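Local coordinates for G protein alpha subunit (Entamoeba histolytica, PDB 4FID) that binds guanine nucleotide, probably hydrolysing GTP to GDP, and is thought to serve as the switching subunit of a heterotrimeric G protein in transmembrane signalling, at residues C46-I57 with E75-F86; T146-Y154 with H164-R172. All coordinates share one frame; numbering follows the deposited sequence.

Contact 1: C46-I57 with E75-F86; sequences CSNVVTCMRTLI and EFTTEDPVTLPF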
# COMPACT_ATOMS: atom_id res chain seq x y z
N CYS A 46 -0.19 6.61 -17.31
CA CYS A 46 0.67 6.71 -18.48
C CYS A 46 2.02 7.36 -18.14
O CYS A 46 3.06 6.92 -18.61
CB CYS A 46 -0.05 7.43 -19.63
SG CYS A 46 -1.43 6.44 -20.32
N SER A 47 1.99 8.38 -17.30
CA SER A 47 3.20 9.03 -16.82
C SER A 47 4.12 8.07 -16.02
O SER A 47 5.34 8.02 -16.24
CB SER A 47 2.83 10.25 -15.97
OG SER A 47 3.99 10.92 -15.53
N ASN A 48 3.52 7.35 -15.07
CA ASN A 48 4.26 6.36 -14.27
C ASN A 48 4.98 5.30 -15.12
O ASN A 48 6.03 4.80 -14.72
CB ASN A 48 3.33 5.65 -13.29
CG ASN A 48 2.85 6.55 -12.19
OD1 ASN A 48 3.35 7.66 -12.03
ND2 ASN A 48 1.87 6.08 -11.42
N VAL A 49 4.41 4.94 -16.27
CA VAL A 49 5.04 3.95 -17.13
C VAL A 49 6.42 4.46 -17.50
O VAL A 49 7.42 3.74 -17.36
CB VAL A 49 4.21 3.62 -18.43
CG1 VAL A 49 5.04 2.82 -19.43
CG2 VAL A 49 2.92 2.87 -18.09
N VAL A 50 6.48 5.72 -17.94
CA VAL A 50 7.74 6.30 -18.42
C VAL A 50 8.70 6.64 -17.28
O VAL A 50 9.89 6.29 -17.33
CB VAL A 50 7.51 7.52 -19.32
CG1 VAL A 50 8.83 8.17 -19.69
CG2 VAL A 50 6.73 7.13 -20.59
N THR A 51 8.19 7.31 -16.25
CA THR A 51 9.07 7.76 -15.17
C THR A 51 9.71 6.58 -14.41
O THR A 51 10.89 6.64 -14.09
CB THR A 51 8.40 8.79 -14.22
OG1 THR A 51 7.41 8.15 -13.39
CG2 THR A 51 7.75 9.91 -15.01
N CYS A 52 8.93 5.53 -14.15
CA CYS A 52 9.47 4.32 -13.52
C CYS A 52 10.58 3.68 -14.33
O CYS A 52 11.48 3.07 -13.77
CB CYS A 52 8.38 3.26 -13.31
SG CYS A 52 7.23 3.52 -11.93
N MSE A 53 10.50 3.79 -15.66
CA MSE A 53 11.50 3.18 -16.53
C MSE A 53 12.72 4.07 -16.69
O MSE A 53 13.84 3.57 -16.77
CB MSE A 53 10.92 2.79 -17.90
CG MSE A 53 11.95 2.09 -18.83
SE MSE A 53 12.77 0.39 -18.15
CE MSE A 53 11.28 -0.86 -18.31
N ARG A 54 12.51 5.39 -16.74
CA ARG A 54 13.63 6.34 -16.66
C ARG A 54 14.45 6.04 -15.41
O ARG A 54 15.67 5.97 -15.47
CB ARG A 54 13.15 7.79 -16.63
CG ARG A 54 12.60 8.29 -17.95
CD ARG A 54 12.05 9.70 -17.85
NE ARG A 54 11.59 10.17 -19.15
CZ ARG A 54 10.89 11.29 -19.37
NH1 ARG A 54 10.56 12.09 -18.36
NH2 ARG A 54 10.53 11.60 -20.61
N THR A 55 13.76 5.84 -14.28
CA THR A 55 14.39 5.50 -13.01
C THR A 55 15.34 4.31 -13.14
O THR A 55 16.48 4.37 -12.68
CB THR A 55 13.32 5.15 -11.93
OG1 THR A 55 12.49 6.28 -11.68
CG2 THR A 55 13.97 4.68 -10.61
N LEU A 56 14.87 3.22 -13.74
CA LEU A 56 15.69 2.02 -13.91
C LEU A 56 16.88 2.28 -14.84
O LEU A 56 18.00 1.85 -14.55
CB LEU A 56 14.87 0.81 -14.40
CG LEU A 56 14.03 0.03 -13.39
CD1 LEU A 56 12.98 -0.90 -14.04
CD2 LEU A 56 14.93 -0.77 -12.47
N ILE A 57 16.65 2.97 -15.95
CA ILE A 57 17.76 3.34 -16.84
C ILE A 57 18.84 4.14 -16.10
O ILE A 57 20.02 3.80 -16.17
CB ILE A 57 17.29 4.16 -18.06
CG1 ILE A 57 16.28 3.37 -18.89
CG2 ILE A 57 18.47 4.55 -18.92
CD1 ILE A 57 15.69 4.15 -20.08
N GLU A 75 10.63 9.56 -25.76
CA GLU A 75 10.39 9.52 -24.31
C GLU A 75 11.63 9.27 -23.44
O GLU A 75 11.70 9.77 -22.31
CB GLU A 75 9.28 8.53 -23.97
CG GLU A 75 7.87 9.09 -24.17
CD GLU A 75 7.33 8.95 -25.60
OE1 GLU A 75 6.22 9.46 -25.86
OE2 GLU A 75 8.02 8.32 -26.45
N PHE A 76 12.59 8.51 -23.97
CA PHE A 76 13.79 8.17 -23.21
C PHE A 76 15.04 8.92 -23.69
O PHE A 76 16.15 8.41 -23.57
CB PHE A 76 14.02 6.66 -23.21
CG PHE A 76 12.88 5.88 -22.64
CD1 PHE A 76 12.52 6.04 -21.32
CD2 PHE A 76 12.16 5.00 -23.43
CE1 PHE A 76 11.45 5.33 -20.79
CE2 PHE A 76 11.10 4.29 -22.91
CZ PHE A 76 10.74 4.46 -21.58
N THR A 77 14.84 10.12 -24.22
CA THR A 77 15.95 11.01 -24.58
C THR A 77 15.81 12.36 -23.86
O THR A 77 16.48 13.33 -24.20
CB THR A 77 15.98 11.28 -26.09
OG1 THR A 77 14.89 12.15 -26.43
CG2 THR A 77 15.87 9.97 -26.88
N THR A 78 14.95 12.39 -22.84
CA THR A 78 14.55 13.64 -22.20
C THR A 78 14.15 13.46 -20.72
O THR A 78 13.78 12.36 -20.28
CB THR A 78 13.37 14.28 -22.98
OG1 THR A 78 12.74 15.29 -22.19
CG2 THR A 78 12.33 13.22 -23.33
N GLU A 79 14.24 14.55 -19.95
CA GLU A 79 13.78 14.56 -18.57
C GLU A 79 12.46 15.33 -18.44
O GLU A 79 11.90 15.44 -17.35
CB GLU A 79 14.84 15.18 -17.65
CG GLU A 79 14.98 14.45 -16.33
CD GLU A 79 15.14 12.95 -16.51
OE1 GLU A 79 14.38 12.19 -15.87
OE2 GLU A 79 16.02 12.53 -17.29
N ASP A 80 11.97 15.83 -19.57
CA ASP A 80 10.74 16.60 -19.61
C ASP A 80 9.56 15.78 -19.12
O ASP A 80 9.56 14.55 -19.24
CB ASP A 80 10.45 17.08 -21.04
CG ASP A 80 11.45 18.12 -21.53
OD1 ASP A 80 12.27 18.60 -20.70
OD2 ASP A 80 11.41 18.47 -22.73
N PRO A 81 8.54 16.45 -18.57
CA PRO A 81 7.28 15.76 -18.26
C PRO A 81 6.82 14.93 -19.45
O PRO A 81 7.30 15.14 -20.57
CB PRO A 81 6.31 16.91 -17.99
CG PRO A 81 7.19 17.99 -17.44
CD PRO A 81 8.50 17.87 -18.18
N VAL A 82 5.90 14.01 -19.23
CA VAL A 82 5.48 13.10 -20.30
C VAL A 82 4.25 13.62 -21.03
O VAL A 82 3.24 13.97 -20.42
CB VAL A 82 5.22 11.69 -19.76
CG1 VAL A 82 4.15 11.73 -18.68
CG2 VAL A 82 4.81 10.76 -20.88
N THR A 83 4.34 13.67 -22.36
CA THR A 83 3.28 14.21 -23.19
C THR A 83 2.01 13.36 -23.15
O THR A 83 1.89 12.46 -22.33
CB THR A 83 3.75 14.35 -24.64
OG1 THR A 83 2.83 15.18 -25.36
CG2 THR A 83 3.85 12.97 -25.31
N LEU A 84 1.06 13.63 -24.04
CA LEU A 84 -0.26 13.01 -23.93
C LEU A 84 -0.47 11.67 -24.65
O LEU A 84 -0.90 10.70 -24.01
CB LEU A 84 -1.36 13.97 -24.40
CG LEU A 84 -1.50 15.28 -23.59
CD1 LEU A 84 -2.52 16.22 -24.23
CD2 LEU A 84 -1.84 14.99 -22.13
N PRO A 85 -0.18 11.62 -25.96
CA PRO A 85 -0.23 10.31 -26.63
C PRO A 85 1.23 9.89 -26.81
O PRO A 85 2.05 10.70 -27.24
CB PRO A 85 -0.89 10.58 -28.00
CG PRO A 85 -1.02 12.09 -28.11
CD PRO A 85 -0.30 12.71 -26.95
N PHE A 86 1.54 8.66 -26.44
CA PHE A 86 2.89 8.12 -26.56
C PHE A 86 3.34 8.09 -28.01
O PHE A 86 2.53 7.87 -28.92
CB PHE A 86 2.94 6.68 -26.02
CG PHE A 86 2.82 6.57 -24.53
CD1 PHE A 86 3.57 7.37 -23.69
CD2 PHE A 86 1.99 5.61 -23.96
CE1 PHE A 86 3.46 7.23 -22.31
CE2 PHE A 86 1.89 5.46 -22.59
CZ PHE A 86 2.62 6.28 -21.76

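Contact 2: T146-Y154 with H164-R172; sequences TKTTGIHEY and HLIDVGGQR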
# COMPACT_ATOMS: atom_id res chain seq x y z
N THR A 146 -1.17 6.62 -6.23
CA THR A 146 -1.76 7.96 -6.13
C THR A 146 -1.55 8.55 -4.74
O THR A 146 -1.44 7.82 -3.76
CB THR A 146 -3.28 8.00 -6.45
OG1 THR A 146 -3.96 7.00 -5.69
CG2 THR A 146 -3.52 7.77 -7.93
N LYS A 147 -1.49 9.88 -4.67
CA LYS A 147 -1.40 10.59 -3.40
C LYS A 147 -2.79 11.01 -2.93
O LYS A 147 -3.36 11.95 -3.47
CB LYS A 147 -0.55 11.85 -3.56
CG LYS A 147 0.88 11.60 -3.97
CD LYS A 147 1.59 12.92 -4.22
CE LYS A 147 3.00 12.71 -4.75
NZ LYS A 147 3.61 13.99 -5.20
N THR A 148 -3.33 10.32 -1.94
CA THR A 148 -4.62 10.73 -1.40
C THR A 148 -4.44 11.77 -0.29
O THR A 148 -4.32 11.43 0.88
CB THR A 148 -5.51 9.53 -0.92
OG1 THR A 148 -5.08 9.05 0.36
CG2 THR A 148 -5.50 8.39 -1.94
N THR A 149 -4.39 13.05 -0.68
CA THR A 149 -4.44 14.12 0.30
C THR A 149 -5.79 13.92 0.97
O THR A 149 -6.80 13.73 0.30
CB THR A 149 -4.30 15.52 -0.32
OG1 THR A 149 -5.41 15.78 -1.19
CG2 THR A 149 -2.99 15.62 -1.10
N GLY A 150 -5.77 13.94 2.29
CA GLY A 150 -6.60 13.01 3.02
C GLY A 150 -7.91 13.34 3.68
O GLY A 150 -7.95 13.83 4.81
N ILE A 151 -8.99 13.03 2.99
CA ILE A 151 -10.24 12.74 3.68
C ILE A 151 -11.25 12.14 2.72
O ILE A 151 -11.91 12.84 1.97
CB ILE A 151 -10.79 13.94 4.49
CG1 ILE A 151 -11.73 13.44 5.57
CG2 ILE A 151 -11.45 14.99 3.58
CD1 ILE A 151 -11.08 12.45 6.49
N HIS A 152 -11.34 10.82 2.73
CA HIS A 152 -12.23 10.11 1.82
C HIS A 152 -13.24 9.31 2.60
O HIS A 152 -12.88 8.53 3.49
CB HIS A 152 -11.44 9.18 0.91
CG HIS A 152 -10.50 9.89 -0.01
ND1 HIS A 152 -10.80 10.16 -1.33
CD2 HIS A 152 -9.25 10.37 0.19
CE1 HIS A 152 -9.78 10.78 -1.89
NE2 HIS A 152 -8.83 10.93 -0.99
N GLU A 153 -14.52 9.49 2.28
CA GLU A 153 -15.59 8.74 2.93
C GLU A 153 -16.27 7.88 1.90
O GLU A 153 -16.32 8.24 0.73
CB GLU A 153 -16.61 9.70 3.56
CG GLU A 153 -16.03 10.61 4.63
CD GLU A 153 -17.09 11.34 5.46
OE1 GLU A 153 -17.31 12.54 5.22
OE2 GLU A 153 -17.69 10.72 6.36
N TYR A 154 -16.77 6.73 2.33
CA TYR A 154 -17.84 6.06 1.59
C TYR A 154 -18.50 4.91 2.33
O TYR A 154 -18.04 4.48 3.38
CB TYR A 154 -17.45 5.64 0.17
CG TYR A 154 -16.04 5.17 -0.05
CD1 TYR A 154 -15.63 3.90 0.33
CD2 TYR A 154 -15.11 5.99 -0.69
CE1 TYR A 154 -14.34 3.47 0.10
CE2 TYR A 154 -13.82 5.58 -0.92
CZ TYR A 154 -13.44 4.32 -0.53
OH TYR A 154 -12.15 3.94 -0.77
N HIS A 164 -19.57 2.33 7.02
CA HIS A 164 -19.12 3.64 6.57
C HIS A 164 -17.62 3.73 6.80
O HIS A 164 -17.12 3.48 7.91
CB HIS A 164 -19.87 4.75 7.28
CG HIS A 164 -19.46 6.12 6.85
ND1 HIS A 164 -19.87 6.69 5.67
CD2 HIS A 164 -18.67 7.05 7.46
CE1 HIS A 164 -19.35 7.90 5.56
NE2 HIS A 164 -18.62 8.14 6.64
N LEU A 165 -16.89 4.07 5.74
CA LEU A 165 -15.44 3.99 5.76
C LEU A 165 -14.90 5.41 5.72
O LEU A 165 -15.27 6.18 4.83
CB LEU A 165 -14.96 3.16 4.55
CG LEU A 165 -13.51 2.64 4.41
CD1 LEU A 165 -12.55 3.75 4.10
CD2 LEU A 165 -13.05 1.90 5.66
N ILE A 166 -14.06 5.77 6.69
CA ILE A 166 -13.41 7.07 6.71
C ILE A 166 -11.93 6.89 6.50
O ILE A 166 -11.24 6.34 7.36
CB ILE A 166 -13.60 7.78 8.06
CG1 ILE A 166 -15.10 7.90 8.38
CG2 ILE A 166 -12.85 9.17 8.06
CD1 ILE A 166 -15.39 8.25 9.81
N ASP A 167 -11.43 7.34 5.35
CA ASP A 167 -10.01 7.18 5.00
C ASP A 167 -9.26 8.48 5.29
O ASP A 167 -9.40 9.47 4.57
CB ASP A 167 -9.88 6.78 3.52
CG ASP A 167 -8.44 6.69 3.05
OD1 ASP A 167 -8.25 6.53 1.83
OD2 ASP A 167 -7.49 6.78 3.87
N VAL A 168 -8.47 8.49 6.37
CA VAL A 168 -7.77 9.70 6.78
C VAL A 168 -6.36 9.76 6.21
O VAL A 168 -5.52 8.95 6.57
CB VAL A 168 -7.68 9.81 8.31
CG1 VAL A 168 -7.12 11.17 8.69
CG2 VAL A 168 -9.03 9.59 8.97
N GLY A 169 -6.10 10.71 5.32
CA GLY A 169 -4.77 10.86 4.75
C GLY A 169 -4.06 12.09 5.29
O GLY A 169 -4.15 12.38 6.49
N GLY A 170 -3.34 12.80 4.42
CA GLY A 170 -2.68 14.05 4.78
C GLY A 170 -1.46 13.95 5.69
O GLY A 170 -1.07 12.86 6.12
N GLN A 171 -0.85 15.10 5.97
CA GLN A 171 0.31 15.16 6.85
C GLN A 171 -0.10 14.73 8.25
O GLN A 171 -1.26 14.86 8.62
CB GLN A 171 0.86 16.58 6.92
CG GLN A 171 1.40 17.13 5.62
CD GLN A 171 2.40 18.25 5.84
OE1 GLN A 171 2.04 19.34 6.29
NE2 GLN A 171 3.67 17.99 5.52
N ARG A 172 0.86 14.26 9.03
CA ARG A 172 0.56 13.86 10.40
C ARG A 172 -0.22 14.97 11.09
O ARG A 172 -1.06 14.71 11.95
CB ARG A 172 1.85 13.54 11.16
CG ARG A 172 2.62 12.35 10.56
CD ARG A 172 4.00 12.13 11.19
NE ARG A 172 4.77 13.37 11.24
CZ ARG A 172 5.06 14.13 10.19
NH1 ARG A 172 4.64 13.78 8.97
NH2 ARG A 172 5.77 15.24 10.35

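Contact 1: C46-I57 with E75-F86
In the all-helical domain of the G-alpha fold, the loop 75-86 folds back along helix 42-62, and Arg-54 of the helix is inserted among the carbonyls of Glu-75, Thr-78 and Asp-80. Its chain runs extended from CG to NE (chi2 176°, chi3 177°), which carries the guanidinium out to the loop backbone. Arg-54 NE and NH2 both grip Glu-75 O side-on, at 3.2 and 2.8 Å, while Arg-54 NH1 donates to Asp-80 O at 2.8 Å; both acceptors lie near the guanidinium plane. Thr-78 O sits over the centre of one face, where no N-H points at it, and Val-50 CG1 lies offset over the opposite face. Thr-78 OG1 accepts from Asp-80 N in an ST turn, which shapes the loop where the Thr-78 and Asp-80 carbonyls meet the arginine. On the apolar side, Phe-76 CE1 packs against Met-53 CG at 3.8 Å, and the Ile-57 side chain, crossing that of Phe-76 at about a right angle, brings CD1 to Phe-76 CD1. Val-50 CG2 meets Phe-86 CE1 at 3.7 Å and also touches Val-82 CG2. Helix 90-99 continues this packing through Leu-90 on Phe-76 and Leu-97 on Met-53, while Phe-123 of helix 119-124 touches Met-53.

Contact 2: T146-Y154 with H164-R172
His-152 and Tyr-154 form antiparallel hydrogen-bonded pairs with Asp-167 and Leu-165, with Glu-153 and Ile-166 as the non-hydrogen-bonded pair between them. The short strand segments run 173° apart in direction, with their axes 4.7 Å from each other, and belong to the hairpin of strands 152-157 and 162-167. His-152 N donates to Asp-167 O at 3.0 Å and Tyr-154 N to Leu-165 O at 3.0 Å, each bond paired with a return bond from the partner's amide. Gly-150 and Gly-169 face each other where the chains run on past the strands.

On the Glu-153 and Ile-166 face, Ile-151 CD1 reaches Ile-166 CG2 at 4.0 Å, the two side chains lying alongside and pointing the same way. Toward the hairpin turn, His-164 NE2 donates to Glu-153 OE2 at 2.8 Å. The oxygen lies in the imidazole plane but is approached on its anti side, with ring and carboxylate planes 81° apart. His-164 CG is anti to the backbone N (chi1 -180°), which swings the ring across to Glu-153. His-164 ND1 is hydrogen-bonded to Asp-155 OD1, so both nitrogens have carboxylate partners that fix the ring's rotation and would probably favour a protonated imidazole.

On the other face, His-152 CB packs on Asp-167 CB at 3.9 Å. Thr-148, a predicted magnesium ligand, touches GDP. The pairing with His-152 holds the backbone of Asp-167 where its side chain meets the GDP-binding Lys-18, and the chain beyond His-152 leads back to Thr-148 beside the nucleotide. The salt bridge from Asp-167 OD2 to Lys-18 NZ thus fixes the carboxylate beside the P-loop lysine.

Contact 1 belongs to the all-helical domain and contact 2 to the Ras-like domain, the two parts of a G-alpha subunit between which the nucleotide is held. Their centres are 28 Å apart and their nearest atoms about 6 Å, without touching. Contact 2 reaches the ligand directly: the side chain of Thr-148 comes within about 4 Å of GDP. Contact 1 stands back, with the side chain of Ser-47 about 13 Å from the nucleotide and about 10 Å from that of the GDP-binding Arg-145. Helix 42-62 and the chain entering contact 2 are joined by a hydrogen bond from Asn-48 ND2, on a side of the helix away from 75-86, to Asn-144 OD1, two residues before 146-154.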